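Local coordinates for DNA mismatch repair protein MLH3 (Saccharomyces cerevisiae S288C, PDB 6RMN) that acts in DNA mismatch repair as a subunit of the MutLbeta heterodimer, correcting insertion-deletion loops, and here contributes its zinc-binding C-terminal part, at residues Asp47-Asp52 against Lys192-Ala197; Arg76-Cys81 against Leu119-Leu124; Asp91-Tyr96 against Gln145-Leu150; Leu156-Ser161 against Trp175-Cys180. All blocks are in the same frame, centred on the assembly; numbering follows the deposited sequence.

How the contacts relate
Metal chemistry at the surface and apolar packing in partly buried places are both represented in this chain. Contact 1 is a surface contact organised by zinc. Contacts 2, 3 and 4 are partly buried and rely on a backbone ladder, on CH-pi packing, and on sulfur contacts with bridging waters, respectively. Helix 48-69 begins in contact 1, and its far end lies against contact 4; helix 136-151 supplies one side of contact 3 and packs on contact 2. Contact 2 touches contact 3 where Leu119 meets Phe93, and contact 3 touches contact 4 where Leu150 meets Leu156 and Pro157. Contact 1 lies apart from this series, its centre about 33 Å from those of contacts 2 and 3.

Contact 1: residues Asp47-Asp52 against Lys192-Ala197; sequences DQHACD and KACRSA. With ZN (zinc ion), chain C.
His49 and Cys194, on two helices, meet at a zinc ion, a compact example of a metal joining segments distant in sequence. The imidazole binds through NE2, 2.1 Å from the zinc, and Cys194 through SG, 2.4 Å from it. The sulfur stands at the ring edge of His49, not over its face. The His49 ring swings out from its helix, its CG anti to the backbone N (chi1 174°), and runs alongside the end of helix 183-196. There CE1 lies 3.3 Å from Cys194 O, close to the ring plane, while Ala197 CB approaches ND1 obliquely at 3.6 Å. ND1 is itself hydrogen-bonded to Val198 O, which fixes the rotation of the ring. One turn later, the carboxylate of Asp52 comes up beside Ala197, its OD2 3.2 Å from Ala197 CA, and accepts a hydrogen bond from Val198 N. Were Asp52 replaced by an alanine, Val198 N would probably lose this acceptor and a gap would open beside Ala197, loosening the segment after helix 183-196 that holds His49 ND1. Before the helix, Asp47 is the N-cap: its OD1 takes both His49 N and Ala50 N, gripping the turn that carries the zinc ligand. Glu53 and a residue of the partner protein chain complete the site, and Glu53 also binds the second zinc with Cys225 and His227. The sequence DQHACDE fits the metal-binding motif of MutL-family endonucleases. The chemistry thus implies a zinc site shared between two proteins, with Val198 O as its second shell and Asp52 one step further out.

Contact 2: residues Arg76-Cys81 against Leu119-Leu124; sequences RDLKDC and LEIKTL
Leu78 rests its CD2 methyl against two side chains of the facing strand, 3.7 Å from Leu124 CD1 and 3.8 Å from Ile121 CG2. Its CG lies anti to the backbone N (chi1 -178°), which sets the side chain beside that of Ile121, both pointing the same way. Cys81 extends this apolar face with SG against Ile121 CB. On the other face, Asp77 OD1 reaches the Thr123 methyl CG2 at 3.5 Å.

Behind these side chains stands an antiparallel ladder. Leu78 N donates to Lys122 O at 2.7 Å in a nearly straight bond, Leu124 N donates to Arg76 O, and Arg76 N returns a weak bond to Leu124 O. Between Leu78 and Cys81 the chain bows outward, yet Ile121 N still finds Cys81 O at 2.9 Å, and a water accepts from Cys81 N and donates to Ile121 O.

Further out, Arg76 forms a salt bridge with Glu126, and Thr123 OG1 is hydrogen-bonded to Gly104 O. Strand 117-124 also pairs with strand 106-110, where Lys122 and Thr123 both face Gly106 in a classic beta bulge. Tyr132 of helix 126-132 packs on Leu78, Cys81 and Leu124, and Leu139 of helix 136-151 touches Cys81 and Leu124.

Contact 3: residues Asp91-Tyr96 against Gln145-Leu150; sequences DLFKHY and QHAHDL
The Tyr96 ring turns one face to Leu150, the two side chains sliding past each other in opposite directions, and can be followed outward. From CB, the first torsion (chi1 -68°) sets CG anti to the carbonyl carbon and turns the ring toward helix 136-151. CG and CD1 meet the CD1 methyl of Leu150, the latter pair at 4.0 Å. On the other flank, CE2 comes 3.8 Å from Ala147 O. Further along, CE1 and CZ pass under Leu150 CB, with CZ 3.7 Å from it, and OH ends near the Leu150 backbone, 3.6 Å from its C atom. Leu150 CB sits over one face of the ring, only 20° off the normal, in a CH-pi contact. The opposite face holds His95 ND1 from the same helix, over the ring centre, and Leu92 CD1 lies at the ring edge.

One turn back, Leu92 continues the interface. Ala147 CB meets its CG and CD2, both at 3.8 Å, Phe93 CE1 being more distant, and CD2 also lies over the face of the His148 ring in a second CH-pi contact, 3.6 Å from CE1.

Segments 91-96 and 145-150 of helices 87-101 and 136-151 cross here at 72°, their axes 10.3 Å apart. Both helices touch the antiparallel sheet, through Phe93 on Tyr107 and Leu139 on Leu124, an alpha+beta arrangement of steeply crossed helices.

Contact 4: residues Leu156-Ser161 against Trp175-Cys180; sequences LPMDLS and WKYSSC
The Tyr177 ring takes Asp159 O at its edge, near the ring plane, with CE2 3.6 Å from that oxygen. Met158 approaches the same ring obliquely: CE lies 4.1 Å from Tyr177 CD2, and SD is 5.3 Å from the ring centroid, a Met-aromatic contact in which the two side chains cross at about a right angle. In the methionine, the bend at chi2 (-60°) puts SD beside Cys180, 3.7 Å from its CB, and the bend at chi3 (-75°) turns CE to the Tyr177 ring.

Both segments belong to the long connection between helices 136-151 and 183-196, which folds back on itself here and lies against helix 48-69: Val68 and Val69 of that helix touch Met158, and Leu65 touches Tyr177. Shortening Met158 to an alanine is likely to open a gap between Cys180 and the Tyr177 ring and leave that ring without its sulfur neighbour.

Cys180 is met from its other side by Leu156, whose CD1 lies 3.6 Å from SG. The backbones are joined through solvent. One water donates to both Leu156 O and Cys180 O, at 2.7 Å each, while a second accepts from Leu156 N and gives a weak bond to Ser179 O, an oxygen also hydrogen-bonded to Lys155.

Contact 1: residues Asp47-Asp52 against Lys192-Ala197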
# COMPACT_ATOMS: atom_id res chain seq x y z
N ASP B 47 -2.08 -7.29 -9.53
CA ASP B 47 -2.89 -6.95 -10.71
C ASP B 47 -4.35 -6.80 -10.18
O ASP B 47 -4.88 -7.76 -9.61
CB ASP B 47 -2.77 -8.08 -11.74
CG ASP B 47 -3.56 -7.94 -13.04
OD1 ASP B 47 -4.65 -7.31 -13.02
OD2 ASP B 47 -3.12 -8.50 -14.07
N GLN B 48 -4.97 -5.61 -10.32
CA GLN B 48 -6.33 -5.40 -9.80
C GLN B 48 -7.41 -6.24 -10.51
O GLN B 48 -8.42 -6.57 -9.90
CB GLN B 48 -6.72 -3.91 -9.78
CG GLN B 48 -7.01 -3.31 -11.16
CD GLN B 48 -6.99 -1.82 -11.15
OE1 GLN B 48 -6.24 -1.18 -10.42
NE2 GLN B 48 -7.82 -1.23 -11.98
N HIS B 49 -7.18 -6.56 -11.79
CA HIS B 49 -8.12 -7.36 -12.57
C HIS B 49 -8.04 -8.84 -12.14
O HIS B 49 -9.07 -9.43 -11.82
CB HIS B 49 -7.88 -7.18 -14.07
CG HIS B 49 -8.71 -8.10 -14.90
ND1 HIS B 49 -10.07 -7.90 -15.06
CD2 HIS B 49 -8.37 -9.24 -15.53
CE1 HIS B 49 -10.50 -8.89 -15.80
NE2 HIS B 49 -9.51 -9.72 -16.11
N ALA B 50 -6.81 -9.40 -12.09
CA ALA B 50 -6.53 -10.78 -11.68
C ALA B 50 -7.04 -11.06 -10.27
O ALA B 50 -7.62 -12.11 -10.02
CB ALA B 50 -5.03 -11.05 -11.76
N CYS B 51 -6.85 -10.09 -9.36
CA CYS B 51 -7.29 -10.11 -7.97
C CYS B 51 -8.82 -10.28 -7.90
O CYS B 51 -9.30 -11.19 -7.24
CB CYS B 51 -6.84 -8.83 -7.26
SG CYS B 51 -7.40 -8.70 -5.55
N ASP B 52 -9.56 -9.39 -8.58
CA ASP B 52 -11.02 -9.38 -8.63
C ASP B 52 -11.58 -10.64 -9.31
O ASP B 52 -12.49 -11.27 -8.77
CB ASP B 52 -11.52 -8.10 -9.32
CG ASP B 52 -12.97 -7.75 -9.02
OD1 ASP B 52 -13.49 -8.22 -7.96
OD2 ASP B 52 -13.58 -7.01 -9.81
N LYS B 192 -17.12 -15.67 -17.15
CA LYS B 192 -18.06 -14.85 -16.37
C LYS B 192 -17.29 -14.00 -15.34
O LYS B 192 -17.62 -12.83 -15.15
CB LYS B 192 -19.07 -15.72 -15.62
CG LYS B 192 -20.19 -16.30 -16.46
CD LYS B 192 -21.15 -17.09 -15.58
CE LYS B 192 -22.17 -17.91 -16.36
NZ LYS B 192 -23.14 -17.06 -17.10
N ALA B 193 -16.29 -14.60 -14.66
CA ALA B 193 -15.45 -13.96 -13.65
C ALA B 193 -14.60 -12.86 -14.28
O ALA B 193 -14.57 -11.75 -13.75
CB ALA B 193 -14.56 -15.00 -12.96
N CYS B 194 -13.97 -13.16 -15.44
CA CYS B 194 -13.17 -12.22 -16.22
C CYS B 194 -13.99 -10.98 -16.59
O CYS B 194 -13.58 -9.86 -16.29
CB CYS B 194 -12.60 -12.91 -17.46
SG CYS B 194 -11.46 -11.88 -18.43
N ARG B 195 -15.19 -11.20 -17.15
CA ARG B 195 -16.12 -10.15 -17.56
C ARG B 195 -16.66 -9.29 -16.44
O ARG B 195 -16.92 -8.11 -16.67
CB ARG B 195 -17.30 -10.73 -18.34
CG ARG B 195 -16.98 -10.99 -19.77
CD ARG B 195 -17.39 -9.88 -20.70
NE ARG B 195 -17.22 -10.37 -22.06
CZ ARG B 195 -18.20 -10.87 -22.81
NH1 ARG B 195 -19.46 -10.82 -22.39
NH2 ARG B 195 -17.93 -11.37 -24.01
N SER B 196 -16.90 -9.88 -15.26
CA SER B 196 -17.45 -9.14 -14.13
C SER B 196 -16.40 -8.33 -13.38
O SER B 196 -16.74 -7.37 -12.70
CB SER B 196 -18.15 -10.10 -13.17
OG SER B 196 -19.39 -10.52 -13.70
N ALA B 197 -15.12 -8.74 -13.50
CA ALA B 197 -13.98 -8.14 -12.82
C ALA B 197 -13.67 -6.74 -13.25
O ALA B 197 -13.93 -6.36 -14.39
CB ALA B 197 -12.75 -9.03 -12.96
ZN ZN C . -9.51 -11.59 -17.14

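Contact 2: residues Arg76-Cys81 against Leu119-Leu124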
# COMPACT_ATOMS: atom_id res chain seq x y z
N ARG B 76 -32.83 -27.41 -16.67
CA ARG B 76 -33.87 -26.90 -17.57
C ARG B 76 -34.25 -27.94 -18.65
O ARG B 76 -33.38 -28.43 -19.38
CB ARG B 76 -33.40 -25.56 -18.20
CG ARG B 76 -34.35 -24.91 -19.23
CD ARG B 76 -35.64 -24.35 -18.64
NE ARG B 76 -35.48 -22.99 -18.13
CZ ARG B 76 -35.29 -22.69 -16.85
NH1 ARG B 76 -35.23 -23.65 -15.93
NH2 ARG B 76 -35.17 -21.42 -16.47
N ASP B 77 -35.56 -28.26 -18.74
CA ASP B 77 -36.12 -29.20 -19.71
C ASP B 77 -35.94 -28.69 -21.13
O ASP B 77 -36.28 -27.54 -21.43
CB ASP B 77 -37.61 -29.48 -19.43
CG ASP B 77 -37.90 -30.53 -18.37
OD1 ASP B 77 -37.31 -31.64 -18.46
OD2 ASP B 77 -38.74 -30.27 -17.49
N LEU B 78 -35.38 -29.53 -21.99
CA LEU B 78 -35.06 -29.25 -23.39
C LEU B 78 -35.89 -30.12 -24.34
O LEU B 78 -36.06 -31.33 -24.10
CB LEU B 78 -33.55 -29.48 -23.59
CG LEU B 78 -32.91 -29.21 -24.95
CD1 LEU B 78 -32.99 -27.73 -25.34
CD2 LEU B 78 -31.47 -29.62 -24.92
N LYS B 79 -36.41 -29.50 -25.41
CA LYS B 79 -37.24 -30.17 -26.41
C LYS B 79 -36.52 -30.28 -27.76
O LYS B 79 -35.67 -29.43 -28.07
CB LYS B 79 -38.58 -29.41 -26.59
CG LYS B 79 -39.74 -30.30 -27.02
CD LYS B 79 -41.00 -29.49 -27.34
CE LYS B 79 -42.11 -30.37 -27.88
NZ LYS B 79 -43.35 -29.60 -28.13
N ASP B 80 -36.87 -31.33 -28.55
CA ASP B 80 -36.37 -31.63 -29.91
C ASP B 80 -34.85 -31.49 -30.03
O ASP B 80 -34.34 -30.71 -30.85
CB ASP B 80 -37.12 -30.77 -30.96
CG ASP B 80 -37.04 -31.28 -32.39
OD1 ASP B 80 -37.46 -32.45 -32.63
OD2 ASP B 80 -36.59 -30.52 -33.27
N CYS B 81 -34.13 -32.24 -29.18
CA CYS B 81 -32.68 -32.27 -29.16
C CYS B 81 -32.23 -33.72 -29.18
O CYS B 81 -32.15 -34.39 -28.14
CB CYS B 81 -32.14 -31.52 -27.94
SG CYS B 81 -30.34 -31.27 -27.96
N LEU B 119 -28.89 -39.98 -29.36
CA LEU B 119 -28.78 -39.46 -28.00
C LEU B 119 -29.83 -38.36 -27.83
O LEU B 119 -29.71 -37.28 -28.42
CB LEU B 119 -27.36 -38.90 -27.76
CG LEU B 119 -26.98 -38.55 -26.33
CD1 LEU B 119 -26.68 -39.79 -25.53
CD2 LEU B 119 -25.76 -37.65 -26.31
N GLU B 120 -30.89 -38.66 -27.07
CA GLU B 120 -31.97 -37.71 -26.84
C GLU B 120 -31.70 -36.96 -25.55
O GLU B 120 -31.83 -37.55 -24.47
CB GLU B 120 -33.32 -38.44 -26.78
CG GLU B 120 -34.54 -37.54 -26.58
CD GLU B 120 -35.83 -38.29 -26.31
OE1 GLU B 120 -36.84 -38.00 -27.00
OE2 GLU B 120 -35.85 -39.16 -25.41
N ILE B 121 -31.33 -35.67 -25.65
CA ILE B 121 -31.07 -34.84 -24.48
C ILE B 121 -32.39 -34.26 -23.98
O ILE B 121 -33.08 -33.53 -24.71
CB ILE B 121 -29.95 -33.78 -24.69
CG1 ILE B 121 -28.58 -34.46 -24.80
CG2 ILE B 121 -29.92 -32.77 -23.56
CD1 ILE B 121 -28.06 -34.59 -26.17
N LYS B 122 -32.74 -34.61 -22.73
CA LYS B 122 -33.95 -34.19 -22.03
C LYS B 122 -33.75 -32.93 -21.19
O LYS B 122 -34.59 -32.04 -21.24
CB LYS B 122 -34.50 -35.35 -21.18
CG LYS B 122 -35.02 -36.52 -22.03
CD LYS B 122 -35.76 -37.56 -21.21
CE LYS B 122 -36.50 -38.54 -22.10
NZ LYS B 122 -37.28 -39.53 -21.31
N THR B 123 -32.66 -32.87 -20.40
CA THR B 123 -32.38 -31.71 -19.54
C THR B 123 -30.95 -31.21 -19.71
O THR B 123 -30.05 -31.99 -20.00
CB THR B 123 -32.68 -31.98 -18.04
OG1 THR B 123 -31.66 -32.79 -17.46
CG2 THR B 123 -34.06 -32.59 -17.78
N LEU B 124 -30.76 -29.90 -19.50
CA LEU B 124 -29.46 -29.23 -19.53
C LEU B 124 -29.41 -28.17 -18.44
O LEU B 124 -30.43 -27.53 -18.22
CB LEU B 124 -29.21 -28.56 -20.89
CG LEU B 124 -28.76 -29.43 -22.07
CD1 LEU B 124 -28.41 -28.53 -23.25
CD2 LEU B 124 -27.54 -30.29 -21.71
O HOH W 1 -34.89 -33.35 -26.75

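Contact 3: residues Asp91-Tyr96 against Gln145-Leu150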
# COMPACT_ATOMS: atom_id res chain seq x y z
N ASP B 91 -22.29 -46.33 -26.57
CA ASP B 91 -21.87 -47.18 -25.45
C ASP B 91 -21.20 -46.33 -24.37
O ASP B 91 -21.49 -46.52 -23.18
CB ASP B 91 -20.94 -48.32 -25.94
CG ASP B 91 -21.59 -49.37 -26.84
OD1 ASP B 91 -22.78 -49.20 -27.21
OD2 ASP B 91 -20.90 -50.36 -27.19
N LEU B 92 -20.35 -45.37 -24.78
CA LEU B 92 -19.66 -44.41 -23.91
C LEU B 92 -20.67 -43.55 -23.14
O LEU B 92 -20.51 -43.38 -21.93
CB LEU B 92 -18.70 -43.54 -24.76
CG LEU B 92 -17.71 -42.62 -24.06
CD1 LEU B 92 -16.80 -43.37 -23.09
CD2 LEU B 92 -16.86 -41.90 -25.08
N PHE B 93 -21.73 -43.06 -23.81
CA PHE B 93 -22.79 -42.27 -23.16
C PHE B 93 -23.66 -43.13 -22.24
O PHE B 93 -24.06 -42.67 -21.17
CB PHE B 93 -23.64 -41.49 -24.18
CG PHE B 93 -22.96 -40.25 -24.72
CD1 PHE B 93 -22.59 -39.21 -23.87
CD2 PHE B 93 -22.74 -40.10 -26.09
CE1 PHE B 93 -21.95 -38.08 -24.37
CE2 PHE B 93 -22.12 -38.95 -26.59
CZ PHE B 93 -21.73 -37.95 -25.73
N LYS B 94 -23.92 -44.38 -22.65
CA LYS B 94 -24.68 -45.37 -21.86
C LYS B 94 -23.96 -45.63 -20.54
O LYS B 94 -24.59 -45.61 -19.48
CB LYS B 94 -24.84 -46.68 -22.65
CG LYS B 94 -26.21 -47.32 -22.49
CD LYS B 94 -26.37 -48.52 -23.41
CE LYS B 94 -27.78 -49.07 -23.40
NZ LYS B 94 -27.93 -50.23 -24.33
N HIS B 95 -22.62 -45.79 -20.62
CA HIS B 95 -21.71 -46.03 -19.50
C HIS B 95 -21.67 -44.86 -18.51
O HIS B 95 -21.60 -45.11 -17.31
CB HIS B 95 -20.29 -46.31 -20.04
CG HIS B 95 -19.30 -46.77 -19.02
ND1 HIS B 95 -18.65 -45.88 -18.19
CD2 HIS B 95 -18.85 -48.02 -18.76
CE1 HIS B 95 -17.84 -46.61 -17.44
NE2 HIS B 95 -17.92 -47.91 -17.75
N TYR B 96 -21.69 -43.60 -19.01
CA TYR B 96 -21.58 -42.43 -18.13
C TYR B 96 -22.88 -41.62 -17.94
O TYR B 96 -22.81 -40.50 -17.44
CB TYR B 96 -20.43 -41.52 -18.61
CG TYR B 96 -19.06 -42.13 -18.42
CD1 TYR B 96 -18.56 -42.42 -17.15
CD2 TYR B 96 -18.24 -42.41 -19.52
CE1 TYR B 96 -17.29 -42.96 -16.98
CE2 TYR B 96 -16.97 -42.96 -19.35
CZ TYR B 96 -16.50 -43.24 -18.08
OH TYR B 96 -15.26 -43.80 -17.91
N GLN B 145 -16.14 -34.62 -25.10
CA GLN B 145 -14.92 -34.14 -24.45
C GLN B 145 -14.89 -34.61 -22.97
O GLN B 145 -13.91 -35.23 -22.56
CB GLN B 145 -14.82 -32.61 -24.57
CG GLN B 145 -13.52 -31.99 -24.07
CD GLN B 145 -13.69 -30.49 -23.90
OE1 GLN B 145 -14.59 -30.01 -23.18
NE2 GLN B 145 -12.85 -29.72 -24.56
N HIS B 146 -16.01 -34.40 -22.23
CA HIS B 146 -16.12 -34.86 -20.85
C HIS B 146 -16.13 -36.39 -20.71
O HIS B 146 -15.48 -36.92 -19.81
CB HIS B 146 -17.31 -34.24 -20.11
CG HIS B 146 -17.27 -34.52 -18.64
ND1 HIS B 146 -16.18 -34.15 -17.86
CD2 HIS B 146 -18.16 -35.17 -17.86
CE1 HIS B 146 -16.45 -34.57 -16.64
NE2 HIS B 146 -17.63 -35.19 -16.58
N ALA B 147 -16.86 -37.10 -21.61
CA ALA B 147 -16.94 -38.57 -21.63
C ALA B 147 -15.54 -39.18 -21.84
O ALA B 147 -15.20 -40.16 -21.17
CB ALA B 147 -17.88 -39.03 -22.73
N HIS B 148 -14.74 -38.58 -22.75
CA HIS B 148 -13.37 -39.00 -23.02
C HIS B 148 -12.46 -38.63 -21.86
O HIS B 148 -11.56 -39.40 -21.54
CB HIS B 148 -12.83 -38.42 -24.34
CG HIS B 148 -13.44 -39.02 -25.56
ND1 HIS B 148 -13.38 -40.39 -25.81
CD2 HIS B 148 -14.11 -38.43 -26.58
CE1 HIS B 148 -14.03 -40.58 -26.94
NE2 HIS B 148 -14.48 -39.43 -27.45
N ASP B 149 -12.72 -37.49 -21.19
CA ASP B 149 -11.96 -37.08 -20.01
C ASP B 149 -12.08 -38.14 -18.91
O ASP B 149 -11.08 -38.55 -18.32
CB ASP B 149 -12.38 -35.67 -19.52
CG ASP B 149 -11.67 -34.53 -20.23
OD1 ASP B 149 -10.68 -34.81 -20.96
OD2 ASP B 149 -12.08 -33.36 -20.05
N LEU B 150 -13.31 -38.65 -18.70
CA LEU B 150 -13.64 -39.68 -17.72
C LEU B 150 -13.03 -41.01 -18.09
O LEU B 150 -12.39 -41.64 -17.25
CB LEU B 150 -15.16 -39.82 -17.56
CG LEU B 150 -15.87 -38.64 -16.91
CD1 LEU B 150 -17.35 -38.64 -17.26
CD2 LEU B 150 -15.66 -38.62 -15.42

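Contact 4: residues Leu156-Ser161 against Trp175-Cys180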
# COMPACT_ATOMS: atom_id res chain seq x y z
N LEU B 156 -11.74 -37.44 -12.78
CA LEU B 156 -12.34 -38.54 -12.03
C LEU B 156 -13.81 -38.24 -11.73
O LEU B 156 -14.19 -37.07 -11.82
CB LEU B 156 -11.53 -38.98 -10.77
CG LEU B 156 -11.10 -37.95 -9.74
CD1 LEU B 156 -12.21 -37.68 -8.72
CD2 LEU B 156 -9.92 -38.46 -8.97
N PRO B 157 -14.67 -39.27 -11.49
CA PRO B 157 -16.11 -38.99 -11.28
C PRO B 157 -16.44 -38.25 -9.98
O PRO B 157 -15.66 -38.30 -9.02
CB PRO B 157 -16.76 -40.38 -11.32
CG PRO B 157 -15.69 -41.32 -11.83
CD PRO B 157 -14.40 -40.72 -11.41
N MET B 158 -17.59 -37.56 -9.97
CA MET B 158 -18.08 -36.80 -8.81
C MET B 158 -18.54 -37.73 -7.71
O MET B 158 -19.59 -38.35 -7.85
CB MET B 158 -19.24 -35.88 -9.21
CG MET B 158 -18.83 -34.47 -9.48
SD MET B 158 -18.04 -33.61 -8.10
CE MET B 158 -19.41 -33.30 -7.08
N ASP B 159 -17.78 -37.84 -6.62
CA ASP B 159 -18.21 -38.69 -5.53
C ASP B 159 -19.13 -37.91 -4.59
O ASP B 159 -18.70 -36.92 -3.98
CB ASP B 159 -17.04 -39.35 -4.79
CG ASP B 159 -17.43 -40.67 -4.14
OD1 ASP B 159 -17.79 -41.61 -4.88
OD2 ASP B 159 -17.39 -40.75 -2.90
N LEU B 160 -20.41 -38.32 -4.55
CA LEU B 160 -21.46 -37.70 -3.73
C LEU B 160 -21.78 -38.52 -2.47
O LEU B 160 -22.67 -38.14 -1.69
CB LEU B 160 -22.74 -37.42 -4.56
CG LEU B 160 -22.59 -36.59 -5.86
CD1 LEU B 160 -23.90 -36.54 -6.62
CD2 LEU B 160 -22.15 -35.18 -5.57
N SER B 161 -21.03 -39.64 -2.24
CA SER B 161 -21.16 -40.54 -1.08
C SER B 161 -20.86 -39.82 0.24
O SER B 161 -21.43 -40.18 1.27
CB SER B 161 -20.23 -41.74 -1.23
OG SER B 161 -20.67 -42.62 -2.25
N TRP B 175 -12.95 -26.87 -3.49
CA TRP B 175 -11.68 -27.19 -4.12
C TRP B 175 -11.27 -28.67 -4.00
O TRP B 175 -10.36 -29.10 -4.72
CB TRP B 175 -10.57 -26.27 -3.63
CG TRP B 175 -10.59 -26.00 -2.16
CD1 TRP B 175 -11.16 -24.93 -1.52
CD2 TRP B 175 -9.97 -26.79 -1.14
NE1 TRP B 175 -10.94 -25.01 -0.17
CE2 TRP B 175 -10.20 -26.14 0.09
CE3 TRP B 175 -9.20 -27.96 -1.15
CZ2 TRP B 175 -9.69 -26.62 1.30
CZ3 TRP B 175 -8.70 -28.45 0.04
CH2 TRP B 175 -8.95 -27.79 1.26
N LYS B 176 -11.95 -29.45 -3.15
CA LYS B 176 -11.71 -30.88 -3.01
C LYS B 176 -12.42 -31.64 -4.15
O LYS B 176 -12.16 -32.83 -4.34
CB LYS B 176 -12.17 -31.39 -1.63
CG LYS B 176 -11.25 -30.94 -0.51
CD LYS B 176 -11.67 -31.45 0.85
CE LYS B 176 -10.65 -31.02 1.89
NZ LYS B 176 -10.95 -31.59 3.23
N TYR B 177 -13.29 -30.94 -4.91
CA TYR B 177 -14.10 -31.46 -6.01
C TYR B 177 -13.85 -30.69 -7.31
O TYR B 177 -14.41 -31.03 -8.34
CB TYR B 177 -15.59 -31.34 -5.65
CG TYR B 177 -15.98 -32.03 -4.37
CD1 TYR B 177 -15.98 -31.33 -3.16
CD2 TYR B 177 -16.38 -33.36 -4.36
CE1 TYR B 177 -16.34 -31.96 -1.96
CE2 TYR B 177 -16.76 -33.99 -3.17
CZ TYR B 177 -16.72 -33.29 -1.97
OH TYR B 177 -17.08 -33.92 -0.80
N SER B 178 -13.02 -29.63 -7.24
CA SER B 178 -12.65 -28.72 -8.33
C SER B 178 -12.17 -29.45 -9.60
O SER B 178 -12.50 -29.04 -10.71
CB SER B 178 -11.59 -27.74 -7.85
OG SER B 178 -11.76 -26.48 -8.46
N SER B 179 -11.40 -30.54 -9.42
CA SER B 179 -10.86 -31.37 -10.49
C SER B 179 -11.92 -32.12 -11.34
O SER B 179 -11.66 -32.39 -12.51
CB SER B 179 -9.83 -32.35 -9.93
OG SER B 179 -10.43 -33.42 -9.23
N CYS B 180 -13.09 -32.46 -10.75
CA CYS B 180 -14.22 -33.19 -11.36
C CYS B 180 -15.05 -32.34 -12.28
O CYS B 180 -15.83 -32.87 -13.06
CB CYS B 180 -15.10 -33.79 -10.28
SG CYS B 180 -14.19 -34.70 -9.02
O HOH W 2 -15.78 -35.53 -13.38
O HOH W 3 -10.02 -35.00 -11.95